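Local coordinates for serine-pyruvate aminotransferase (agxt) (Sulfolobus solfataricus, PDB 3ZRR), which probably transfers the amino group of L-serine or L-alanine to 2-oxo acids such as pyruvate and glyoxylate, using pyridoxal 5'-phosphate as cofactor, at residues A[26-31]-A[238-243]; A[36-41]-A[232-237]; A[57-62]-A[221-226]; A[15-20]-A[253-258]. All blocks are in the same frame, centred on the assembly; numbering follows the deposited sequence.

Contact 1: A[26-31]-A[238-243]. With PXG (3-[O-phosphonopyridoxyl]--amino-benzoic acid), chain G.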
# COMPACT_ATOMS: atom_id res chain seq x y z
N VAL A 26 -8.99 -11.26 3.81
CA VAL A 26 -8.31 -12.45 4.30
C VAL A 26 -8.61 -12.69 5.79
O VAL A 26 -8.57 -11.76 6.60
CB VAL A 26 -6.76 -12.34 4.03
CG1 VAL A 26 -5.95 -13.43 4.75
CG2 VAL A 26 -6.48 -12.39 2.53
N GLY A 27 -8.95 -13.94 6.13
CA GLY A 27 -9.22 -14.29 7.53
C GLY A 27 -8.46 -15.56 7.82
O GLY A 27 -7.78 -16.08 6.93
N PHE A 28 -8.60 -16.08 9.04
CA PHE A 28 -7.81 -17.26 9.44
C PHE A 28 -8.15 -18.56 8.67
O PHE A 28 -7.38 -19.53 8.72
CB PHE A 28 -7.88 -17.47 10.97
CG PHE A 28 -9.21 -17.97 11.44
CD1 PHE A 28 -10.23 -17.08 11.75
CD2 PHE A 28 -9.45 -19.34 11.59
CE1 PHE A 28 -11.47 -17.54 12.18
CE2 PHE A 28 -10.68 -19.81 12.03
CZ PHE A 28 -11.70 -18.91 12.32
N THR A 29 -9.29 -18.59 7.96
CA THR A 29 -9.66 -19.75 7.14
C THR A 29 -9.33 -19.61 5.65
O THR A 29 -9.41 -20.59 4.92
CB THR A 29 -11.15 -20.13 7.27
OG1 THR A 29 -11.97 -19.09 6.73
CG2 THR A 29 -11.51 -20.37 8.73
N SER A 30 -8.93 -18.40 5.23
CA SER A 30 -8.56 -18.12 3.83
C SER A 30 -7.36 -18.96 3.45
O SER A 30 -6.42 -19.14 4.25
CB SER A 30 -8.24 -16.64 3.64
OG SER A 30 -9.25 -15.81 4.21
N LYS A 31 -7.36 -19.49 2.23
CA LYS A 31 -6.24 -20.30 1.81
C LYS A 31 -4.95 -19.47 1.73
O LYS A 31 -3.87 -20.00 1.97
CB LYS A 31 -6.53 -21.12 0.55
CG LYS A 31 -6.59 -20.39 -0.77
CD LYS A 31 -6.36 -21.38 -1.92
CE LYS A 31 -6.96 -20.88 -3.22
NZ LYS A 31 -8.44 -21.08 -3.24
N ALA A 238 -7.36 -25.16 7.69
CA ALA A 238 -7.61 -24.09 8.65
C ALA A 238 -8.13 -24.72 9.94
O ALA A 238 -8.85 -25.72 9.90
CB ALA A 238 -8.62 -23.10 8.11
N ALA A 239 -7.72 -24.17 11.08
CA ALA A 239 -8.24 -24.62 12.37
C ALA A 239 -8.30 -23.41 13.28
O ALA A 239 -7.59 -22.43 13.06
CB ALA A 239 -7.39 -25.72 12.97
N TYR A 240 -9.19 -23.45 14.26
CA TYR A 240 -9.41 -22.28 15.09
C TYR A 240 -9.10 -22.58 16.54
O TYR A 240 -9.67 -23.50 17.11
CB TYR A 240 -10.86 -21.82 14.98
CG TYR A 240 -11.16 -20.69 15.93
CD1 TYR A 240 -10.56 -19.45 15.75
CD2 TYR A 240 -12.00 -20.87 17.04
CE1 TYR A 240 -10.80 -18.38 16.62
CE2 TYR A 240 -12.25 -19.80 17.93
CZ TYR A 240 -11.65 -18.57 17.71
OH TYR A 240 -11.87 -17.50 18.56
N PHE A 241 -8.19 -21.82 17.15
CA PHE A 241 -8.14 -21.76 18.59
C PHE A 241 -8.55 -20.35 19.04
O PHE A 241 -9.54 -20.18 19.75
CB PHE A 241 -6.76 -22.12 19.15
CG PHE A 241 -6.56 -21.64 20.58
CD1 PHE A 241 -7.43 -22.08 21.59
CD2 PHE A 241 -5.56 -20.72 20.90
CE1 PHE A 241 -7.28 -21.64 22.91
CE2 PHE A 241 -5.39 -20.25 22.23
CZ PHE A 241 -6.26 -20.73 23.24
N ALA A 242 -7.76 -19.35 18.64
CA ALA A 242 -8.06 -17.93 18.85
C ALA A 242 -7.57 -17.19 17.62
O ALA A 242 -6.67 -17.67 16.91
CB ALA A 242 -7.38 -17.39 20.13
N THR A 243 -8.18 -16.05 17.32
CA THR A 243 -7.84 -15.34 16.08
C THR A 243 -6.37 -14.88 16.15
O THR A 243 -5.99 -14.21 17.10
CB THR A 243 -8.78 -14.12 15.84
OG1 THR A 243 -10.14 -14.58 15.76
CG2 THR A 243 -8.41 -13.36 14.55
N1 PXG G . -16.03 -13.69 22.11
C2 PXG G . -16.83 -13.57 21.01
C2A PXG G . -18.27 -13.17 21.23
C3 PXG G . -16.31 -13.80 19.72
O3 PXG G . -17.10 -13.65 18.62
C5 PXG G . -14.19 -14.27 20.72
C6 PXG G . -14.75 -14.04 21.98
C5A PXG G . -12.72 -14.66 20.65
OP4 PXG G . -11.97 -13.64 19.97
P PXG G . -10.51 -13.97 19.34
OP1 PXG G . -9.64 -14.50 20.45
OP2 PXG G . -10.16 -12.58 18.87
OP3 PXG G . -10.69 -15.06 18.32
C4 PXG G . -14.96 -14.16 19.57
C4A PXG G . -14.32 -14.40 18.20
C7 PXG G . -16.94 -17.68 13.64
C8 PXG G . -15.75 -17.18 14.41
O2 PXG G . -16.98 -18.91 13.36
C9 PXG G . -15.96 -16.29 15.45
C10 PXG G . -14.91 -15.78 16.21
C11 PXG G . -13.60 -16.18 15.91
C12 PXG G . -13.37 -17.08 14.87
C13 PXG G . -14.44 -17.58 14.11
O8 PXG G . -17.84 -16.87 13.28
N9 PXG G . -15.23 -14.89 17.19
O HOH W 1 -5.94 -21.09 10.44
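F28 and Y240 form the tight end of this contact. The two rings meet obliquely, their centroids 5.2 Å apart and their planes at 40°. F28 CE2 comes to 3.6 Å from Y240 CB, and Y240 CD1 lies over one face of the phenylalanine ring while T29 CG2 lies over the opposite one. With F28 CG placed between its own backbone N and carbonyl carbon (chi1 72°), the ring leaves the turn towards the bound phosphopyridoxyl-aminobenzoate, where F28 CE1 is 3.3 Å from C12 of the ligand's benzoate ring. A phenylalanine suits this place because a broad, uncharged ring can touch both tyrosine and ligand.

Y240 adds a polar tip to the same job. Its face lies against C12, while Y240 OH, at the ring edge, donates to phosphate oxygen OP3 of the ligand over 2.7 Å. T243 N and T243 OG1 donate to that same oxygen, so three groups of this chain grip it.

Toward A238 the fit is looser and partly open to solvent. The small methyl of A238, CB, approaches T29 CA at 3.6 Å, and a water 2.7 Å from F28 O also makes a weak bond to A239 O. T29 OG1 turns instead to V8 N of the second subunit. Behind F28, a type I turn from G27 to S30 is tied by S30 OG, which accepts a nearly straight bond from G27 N (2.7 Å, 176°).

T64, G63, T138, Q188 and R337 of the second subunit complete the ligand's hydrogen bonds, an active site shared across the dimer interface as in other fold type I aminotransferases.

Contact 2: A[36-41]-A[232-237]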
# COMPACT_ATOMS: atom_id res chain seq x y z
N ALA A 36 0.37 -18.74 4.03
CA ALA A 36 1.37 -17.87 4.63
C ALA A 36 1.86 -18.43 5.97
O ALA A 36 3.06 -18.39 6.27
CB ALA A 36 0.83 -16.42 4.80
N LEU A 37 0.93 -18.96 6.76
CA LEU A 37 1.28 -19.60 8.02
C LEU A 37 2.19 -20.80 7.79
O LEU A 37 3.26 -20.88 8.39
CB LEU A 37 0.04 -19.98 8.83
CG LEU A 37 0.28 -20.62 10.22
CD1 LEU A 37 1.24 -19.76 11.05
CD2 LEU A 37 -1.06 -20.82 10.97
N ALA A 38 1.79 -21.73 6.91
CA ALA A 38 2.63 -22.92 6.58
C ALA A 38 4.02 -22.51 6.09
O ALA A 38 5.03 -23.09 6.49
CB ALA A 38 1.93 -23.81 5.51
N TYR A 39 4.07 -21.50 5.21
CA TYR A 39 5.34 -20.97 4.71
C TYR A 39 6.23 -20.40 5.82
O TYR A 39 7.45 -20.65 5.86
CB TYR A 39 5.12 -19.94 3.61
CG TYR A 39 6.41 -19.57 2.92
CD1 TYR A 39 6.93 -20.36 1.89
CD2 TYR A 39 7.14 -18.45 3.33
CE1 TYR A 39 8.14 -20.04 1.28
CE2 TYR A 39 8.34 -18.11 2.72
CZ TYR A 39 8.84 -18.92 1.70
OH TYR A 39 10.02 -18.56 1.11
N SER A 40 5.63 -19.61 6.71
CA SER A 40 6.33 -19.02 7.84
C SER A 40 6.84 -20.11 8.80
O SER A 40 7.96 -20.04 9.30
CB SER A 40 5.42 -18.04 8.57
OG SER A 40 5.07 -16.96 7.72
N LEU A 41 6.02 -21.14 9.03
CA LEU A 41 6.43 -22.26 9.89
C LEU A 41 7.70 -22.96 9.34
O LEU A 41 8.66 -23.20 10.08
CB LEU A 41 5.27 -23.25 10.09
CG LEU A 41 4.07 -22.75 10.89
CD1 LEU A 41 2.89 -23.72 10.78
CD2 LEU A 41 4.43 -22.47 12.38
N GLY A 232 -2.42 -28.17 11.47
CA GLY A 232 -3.42 -28.02 10.40
C GLY A 232 -2.85 -27.25 9.21
O GLY A 232 -2.96 -27.71 8.06
N ALA A 233 -2.23 -26.09 9.48
CA ALA A 233 -1.67 -25.25 8.42
C ALA A 233 -0.71 -26.00 7.50
O ALA A 233 -0.77 -25.86 6.29
CB ALA A 233 -0.99 -24.01 9.00
N GLU A 234 0.19 -26.80 8.06
CA GLU A 234 1.12 -27.54 7.22
C GLU A 234 0.45 -28.65 6.39
O GLU A 234 1.05 -29.12 5.44
CB GLU A 234 2.32 -28.06 8.01
CG GLU A 234 3.40 -27.01 8.17
CD GLU A 234 4.70 -27.57 8.74
OE1 GLU A 234 4.74 -27.91 9.95
OE2 GLU A 234 5.68 -27.66 7.98
N GLU A 235 -0.76 -29.07 6.76
CA GLU A 235 -1.52 -30.02 5.95
C GLU A 235 -2.50 -29.25 5.05
O GLU A 235 -3.37 -29.84 4.41
CB GLU A 235 -2.26 -31.05 6.83
CG GLU A 235 -1.33 -31.98 7.65
CD GLU A 235 -0.78 -33.18 6.85
OE1 GLU A 235 -1.44 -33.64 5.90
OE2 GLU A 235 0.31 -33.68 7.19
N GLY A 236 -2.35 -27.93 5.01
CA GLY A 236 -3.23 -27.09 4.20
C GLY A 236 -4.65 -26.95 4.75
O GLY A 236 -5.58 -26.70 3.99
N LYS A 237 -4.80 -27.09 6.07
CA LYS A 237 -6.11 -27.01 6.73
C LYS A 237 -6.20 -25.82 7.68
O LYS A 237 -5.24 -25.51 8.40
CB LYS A 237 -6.42 -28.29 7.51
CG LYS A 237 -6.61 -29.54 6.66
CD LYS A 237 -7.45 -30.58 7.40
CE LYS A 237 -7.14 -32.01 6.96
NZ LYS A 237 -5.85 -32.47 7.55
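A233 CB sits against two leucines of helix 31-48. L37 CD2 touches A233 CB at 3.7 Å and L41 CD1 lies 4.3 Å from it, so a single methyl meets side chains one helical turn apart. Its small size lets the backbones draw close: the CA atoms of A38 and E234 are nearest across the contact, at 4.9 Å. A38 has the same virtue on the other helix, for its CB rests 3.5 Å from A233 O and the methyl alone fills the short gap to the carbonyl. L37 brings its branch to the alanine with CG anti to the backbone N (chi1 -178°).

E234 has a mixed task. E234 CG lies 4.2 Å from L41 CD1, while the carboxylate beyond it is drawn to helix 31-48, where OE1 forms a salt bridge with R45 and OE2 another with K42. The aliphatic part packs and the charged part ties the two helices together.

Farther out, the leucines are also held by strand 55-60, since both L37 and L41 touch I58. S40 turns its OG back to A36 O at 2.9 Å, satisfying the hydroxyl within its own helix, and the back of this helix, at A36 and S40, meets A253 of helix 246-262.

On the other side, helix 223-234 ends here. K237 N bonds to G232 O at 2.8 Å and G236 N to A233 O at 2.9 Å. G236 takes a positive phi (72°), a conformation that glycine adopts easily, as the C-prime residue of a Schellman motif ending helix 223-234.

Contact 3: A[57-62]-A[221-226]. With PXG (3-[O-phosphonopyridoxyl]--amino-benzoic acid), chain C.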
# COMPACT_ATOMS: atom_id res chain seq x y z
N LEU A 57 5.99 -23.12 16.13
CA LEU A 57 4.72 -22.47 16.41
C LEU A 57 4.90 -20.97 16.29
O LEU A 57 5.98 -20.42 16.60
CB LEU A 57 4.19 -22.81 17.82
CG LEU A 57 3.89 -24.29 18.13
CD1 LEU A 57 5.11 -24.99 18.72
CD2 LEU A 57 2.68 -24.48 19.02
N ILE A 58 3.84 -20.32 15.83
CA ILE A 58 3.80 -18.87 15.71
C ILE A 58 2.57 -18.46 16.48
O ILE A 58 1.44 -18.83 16.14
CB ILE A 58 3.74 -18.46 14.23
CG1 ILE A 58 5.07 -18.84 13.54
CG2 ILE A 58 3.46 -16.97 14.08
CD1 ILE A 58 5.04 -18.77 12.03
N ILE A 59 2.78 -17.67 17.53
CA ILE A 59 1.70 -17.26 18.42
C ILE A 59 1.60 -15.73 18.49
O ILE A 59 2.54 -15.04 18.16
CB ILE A 59 1.89 -17.88 19.84
CG1 ILE A 59 3.13 -17.28 20.52
CG2 ILE A 59 2.04 -19.45 19.74
CD1 ILE A 59 3.21 -17.60 22.06
N PRO A 60 0.44 -15.20 18.92
CA PRO A 60 0.34 -13.76 19.06
C PRO A 60 1.25 -13.22 20.17
O PRO A 60 1.54 -13.93 21.14
CB PRO A 60 -1.14 -13.55 19.46
CG PRO A 60 -1.82 -14.83 18.99
CD PRO A 60 -0.82 -15.87 19.26
N GLY A 61 1.67 -11.97 20.01
CA GLY A 61 2.39 -11.25 21.04
C GLY A 61 3.78 -10.85 20.60
O GLY A 61 3.94 -9.98 19.74
N GLY A 62 4.78 -11.49 21.18
CA GLY A 62 6.18 -11.18 20.83
C GLY A 62 7.12 -12.11 21.55
O GLY A 62 6.72 -13.21 21.96
N LEU A 221 -1.62 -18.86 26.34
CA LEU A 221 -0.21 -19.17 26.16
C LEU A 221 0.15 -20.64 26.40
O LEU A 221 1.31 -20.96 26.56
CB LEU A 221 0.67 -18.22 26.99
CG LEU A 221 0.50 -16.72 26.66
CD1 LEU A 221 1.48 -15.86 27.46
CD2 LEU A 221 0.62 -16.41 25.15
N ASP A 222 -0.85 -21.53 26.41
CA ASP A 222 -0.59 -22.96 26.43
C ASP A 222 -0.38 -23.38 25.00
O ASP A 222 -1.32 -23.38 24.20
CB ASP A 222 -1.78 -23.72 27.03
CG ASP A 222 -1.53 -25.22 27.19
OD1 ASP A 222 -0.52 -25.75 26.70
OD2 ASP A 222 -2.37 -25.90 27.82
N LEU A 223 0.87 -23.73 24.68
CA LEU A 223 1.23 -24.16 23.34
C LEU A 223 0.38 -25.31 22.82
O LEU A 223 0.24 -25.47 21.61
CB LEU A 223 2.73 -24.51 23.26
CG LEU A 223 3.72 -23.37 23.48
CD1 LEU A 223 5.14 -23.90 23.52
CD2 LEU A 223 3.56 -22.24 22.41
N ARG A 224 -0.19 -26.12 23.73
CA ARG A 224 -1.15 -27.16 23.32
C ARG A 224 -2.29 -26.61 22.52
O ARG A 224 -2.74 -27.24 21.59
CB ARG A 224 -1.70 -27.96 24.51
CG ARG A 224 -0.64 -28.82 25.21
CD ARG A 224 -1.06 -29.23 26.62
NE ARG A 224 0.07 -29.88 27.30
CZ ARG A 224 1.06 -29.24 27.90
NH1 ARG A 224 1.08 -27.90 27.95
NH2 ARG A 224 2.05 -29.93 28.48
N ASN A 225 -2.78 -25.42 22.88
CA ASN A 225 -3.94 -24.85 22.22
C ASN A 225 -3.64 -24.35 20.81
O ASN A 225 -4.53 -24.32 19.96
CB ASN A 225 -4.57 -23.76 23.09
CG ASN A 225 -5.25 -24.34 24.33
OD1 ASN A 225 -5.79 -25.43 24.27
ND2 ASN A 225 -5.24 -23.61 25.44
N TRP A 226 -2.38 -24.00 20.58
CA TRP A 226 -1.92 -23.54 19.26
C TRP A 226 -1.48 -24.66 18.33
O TRP A 226 -1.54 -24.50 17.11
CB TRP A 226 -0.81 -22.47 19.38
CG TRP A 226 -1.31 -21.23 20.00
CD1 TRP A 226 -1.10 -20.83 21.29
CD2 TRP A 226 -2.16 -20.22 19.40
NE1 TRP A 226 -1.76 -19.65 21.53
CE2 TRP A 226 -2.40 -19.24 20.39
CE3 TRP A 226 -2.72 -20.06 18.12
CZ2 TRP A 226 -3.19 -18.09 20.14
CZ3 TRP A 226 -3.51 -18.92 17.87
CH2 TRP A 226 -3.73 -17.95 18.89
N1 PXG C . 14.24 -11.09 24.72
C2 PXG C . 15.09 -10.25 24.10
C2A PXG C . 16.55 -10.63 23.95
C3 PXG C . 14.61 -9.04 23.58
O3 PXG C . 15.49 -8.22 22.94
C5 PXG C . 12.42 -9.57 24.36
C6 PXG C . 12.92 -10.79 24.86
C5A PXG C . 10.93 -9.24 24.54
OP4 PXG C . 10.33 -9.20 23.24
P PXG C . 8.91 -8.53 23.03
OP1 PXG C . 8.63 -8.82 21.58
OP2 PXG C . 9.10 -7.07 23.42
OP3 PXG C . 8.06 -9.28 24.04
C4 PXG C . 13.27 -8.69 23.70
C4A PXG C . 12.70 -7.39 23.15
C7 PXG C . 15.22 -1.84 23.83
C8 PXG C . 14.14 -2.83 23.52
O2 PXG C . 15.10 -1.11 24.84
C9 PXG C . 14.44 -4.18 23.28
C10 PXG C . 13.42 -5.09 23.00
C11 PXG C . 12.11 -4.62 22.95
C12 PXG C . 11.80 -3.27 23.17
C13 PXG C . 12.82 -2.38 23.46
O8 PXG C . 16.20 -1.78 23.04
N9 PXG C . 13.69 -6.40 22.78
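W226 lies with one indole face over I59 and P60, and can be followed outward from its backbone. W226 CB comes first, 4.0 Å from L57 CD2. With CG beside the backbone N and anti to the carbonyl carbon (chi1 -66°), the indole reaches the strand. There I59 CG2 stands 3.8 Å from W226 CD1 and makes a CH-pi contact with the five-membered ring, 4.0 Å from its centroid and 20° off the normal. NE1 gives its hydrogen to Y220 O, which satisfies the indole's one polar atom in a buried setting. At the six-membered end, W226 CZ2 meets P60 CD at 3.4 Å on the same face as I59, and W226 CH2 follows at 3.6 Å from P60 CD. F241 meets this indole edge-to-face.

Branched and cyclic aliphatic residues suit the strand because they offer methyl and methylene groups to a flat ring. The apolar layer goes on beside the indole, with L223 CD2 reaching I59 CG2 at 4.2 Å and L221 CD2 touching I59 CD1.

The helix carrying W226 starts at D222, an aspartate N-cap. D222 OD1 accepts from R224 N at 3.0 Å and, from the opposite face of the carboxylate plane, from R224 NH1 in a salt bridge.

Strand 55-60 is an outermost strand of the chain's seven-stranded sheet and runs antiparallel to its neighbour 197-202. It leads through G61 and G62 to G63 and T64, which bind the cofactor; G62 CA passes near OP1, leaving no room for a side chain. A strand leading through a glycine-rich turn into a helix beside the phosphate is consistent with the large domain of fold type I pyridoxal-phosphate enzymes.

Contact 4: A[15-20]-A[253-258]. With CA (calcium ion), chain D.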
# COMPACT_ATOMS: atom_id res chain seq x y z
N GLU A 15 9.73 -2.31 2.63
CA GLU A 15 8.38 -1.97 2.22
C GLU A 15 7.63 -3.18 1.68
O GLU A 15 6.45 -3.34 1.98
CB GLU A 15 8.37 -0.84 1.18
CG GLU A 15 7.04 -0.09 1.18
CD GLU A 15 6.77 0.62 2.51
OE1 GLU A 15 7.70 1.27 3.03
OE2 GLU A 15 5.64 0.51 3.04
N ASP A 16 8.32 -4.01 0.89
CA ASP A 16 7.76 -5.27 0.38
C ASP A 16 7.13 -6.10 1.49
O ASP A 16 6.09 -6.71 1.30
CB ASP A 16 8.83 -6.14 -0.29
CG ASP A 16 9.30 -5.57 -1.62
OD1 ASP A 16 8.46 -5.17 -2.47
OD2 ASP A 16 10.53 -5.51 -1.82
N VAL A 17 7.79 -6.13 2.66
CA VAL A 17 7.27 -6.88 3.79
C VAL A 17 5.92 -6.29 4.25
O VAL A 17 4.92 -7.02 4.37
CB VAL A 17 8.32 -6.92 4.95
CG1 VAL A 17 7.73 -7.58 6.17
CG2 VAL A 17 9.57 -7.69 4.51
N LEU A 18 5.89 -4.98 4.47
CA LEU A 18 4.67 -4.31 4.91
C LEU A 18 3.53 -4.44 3.91
O LEU A 18 2.40 -4.79 4.29
CB LEU A 18 4.94 -2.84 5.22
CG LEU A 18 5.79 -2.60 6.47
CD1 LEU A 18 5.82 -1.15 6.79
CD2 LEU A 18 5.28 -3.41 7.67
N VAL A 19 3.85 -4.19 2.65
CA VAL A 19 2.89 -4.20 1.57
C VAL A 19 2.22 -5.57 1.41
O VAL A 19 1.06 -5.65 0.99
CB VAL A 19 3.57 -3.74 0.24
CG1 VAL A 19 2.76 -4.14 -0.98
CG2 VAL A 19 3.80 -2.24 0.27
N ALA A 20 2.93 -6.64 1.78
CA ALA A 20 2.34 -8.01 1.76
C ALA A 20 1.11 -8.14 2.69
O ALA A 20 0.29 -9.04 2.53
CB ALA A 20 3.37 -9.05 2.10
N ALA A 253 5.45 -14.01 6.28
CA ALA A 253 5.71 -14.94 5.19
C ALA A 253 6.60 -14.29 4.14
O ALA A 253 7.51 -14.92 3.59
CB ALA A 253 4.40 -15.45 4.54
N GLU A 254 6.32 -13.01 3.88
CA GLU A 254 7.09 -12.23 2.93
C GLU A 254 8.52 -11.99 3.43
O GLU A 254 9.47 -12.12 2.66
CB GLU A 254 6.38 -10.91 2.62
CG GLU A 254 7.08 -10.02 1.58
CD GLU A 254 7.35 -10.67 0.21
OE1 GLU A 254 6.82 -11.76 -0.13
OE2 GLU A 254 8.11 -10.06 -0.56
N ALA A 255 8.68 -11.68 4.73
CA ALA A 255 10.01 -11.59 5.31
C ALA A 255 10.78 -12.90 5.14
O ALA A 255 11.94 -12.89 4.73
CB ALA A 255 9.95 -11.17 6.79
N PHE A 256 10.14 -14.04 5.40
CA PHE A 256 10.80 -15.35 5.22
C PHE A 256 11.16 -15.63 3.75
O PHE A 256 12.20 -16.23 3.48
CB PHE A 256 9.99 -16.51 5.80
CG PHE A 256 10.16 -16.70 7.28
CD1 PHE A 256 11.43 -16.97 7.82
CD2 PHE A 256 9.06 -16.63 8.15
CE1 PHE A 256 11.60 -17.16 9.21
CE2 PHE A 256 9.22 -16.81 9.53
CZ PHE A 256 10.49 -17.08 10.06
N ARG A 257 10.33 -15.18 2.82
CA ARG A 257 10.67 -15.29 1.39
C ARG A 257 11.98 -14.53 1.10
O ARG A 257 12.90 -15.07 0.51
CB ARG A 257 9.52 -14.81 0.48
CG ARG A 257 9.58 -15.41 -0.94
CD ARG A 257 8.61 -14.78 -1.94
NE ARG A 257 8.58 -13.31 -1.92
CZ ARG A 257 9.41 -12.50 -2.58
NH1 ARG A 257 10.40 -12.99 -3.32
NH2 ARG A 257 9.26 -11.19 -2.50
N LEU A 258 12.07 -13.29 1.57
CA LEU A 258 13.30 -12.50 1.40
C LEU A 258 14.51 -13.11 2.10
O LEU A 258 15.62 -13.10 1.55
CB LEU A 258 13.07 -11.06 1.83
CG LEU A 258 12.04 -10.33 0.95
CD1 LEU A 258 11.75 -8.95 1.53
CD2 LEU A 258 12.55 -10.22 -0.50
CA CA D . 9.75 -4.86 -4.38
O HOH W 2 10.77 -3.24 -3.26
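D16 OD1 lies 2.3 Å from a calcium ion, while the CB of the same residue packs near E254 and L258 of the facing helix. The contact is a roughly antiparallel helix pair: the axes of 15-19 and 253-258 pass 8.7 Å apart, with 147° between their directions. D16 OD2 also binds the metal, more loosely at 2.8 Å, so the carboxylate chelates it with both oxygens, as aspartate often does with calcium. A water and E23 of the third subunit bind the ion too, which makes the site a bridge between chains.

Between the helices the fit is made by aliphatic atoms. V17 CG2 wedges between L258 CD1, 3.9 Å away, and the backbone of A255. A slim, beta-branched valine fills this part of the interface, and alanine at position 255 leaves space for it. A20 CB meets E254 CB at 3.6 Å, another place where a methyl permits close approach.

E254 is bent to serve two ends. With CG anti to the backbone N and a turn at chi2 (56°), E254 CG comes 3.5 Å from D16 O while its carboxylate stays on the outer side of the pair. R257, one turn later on the same helix, is long enough to grip that carboxylate side-on with NE and NH2. R257 probably offsets the charge of E254, and the calcium that of D16, which would ease their nearness (D16 OD1 to E254 OE2, 5.3 Å). Of the two bonds, R257 NE to E254 OE1 is the straighter, with 166° at the hydrogen, and the oxygen is met on its syn side.

How the contacts relate
The four contacts nest along the chain. Contact 4 closes the outermost loop and encloses contact 1, which encloses contact 2, which encloses contact 3. The N-terminal segments run from 15-20 to 57-62, and their partners follow in reverse order from 221-226 to 253-258. Contacts 2 and 3 share helix 223-234, their centres 15 Å apart, and touch through I58. Contacts 1 and 2 adjoin in sequence at 11 Å, whereas contacts 3 and 4 lie 22 Å apart without touching. Thus the N-terminal helices and edge strand are layered against helices 223-234 and 246-262, with the shared cofactor site of contact 1 and the intersubunit calcium site of contact 4 at separate ends, 20 Å between contact centres.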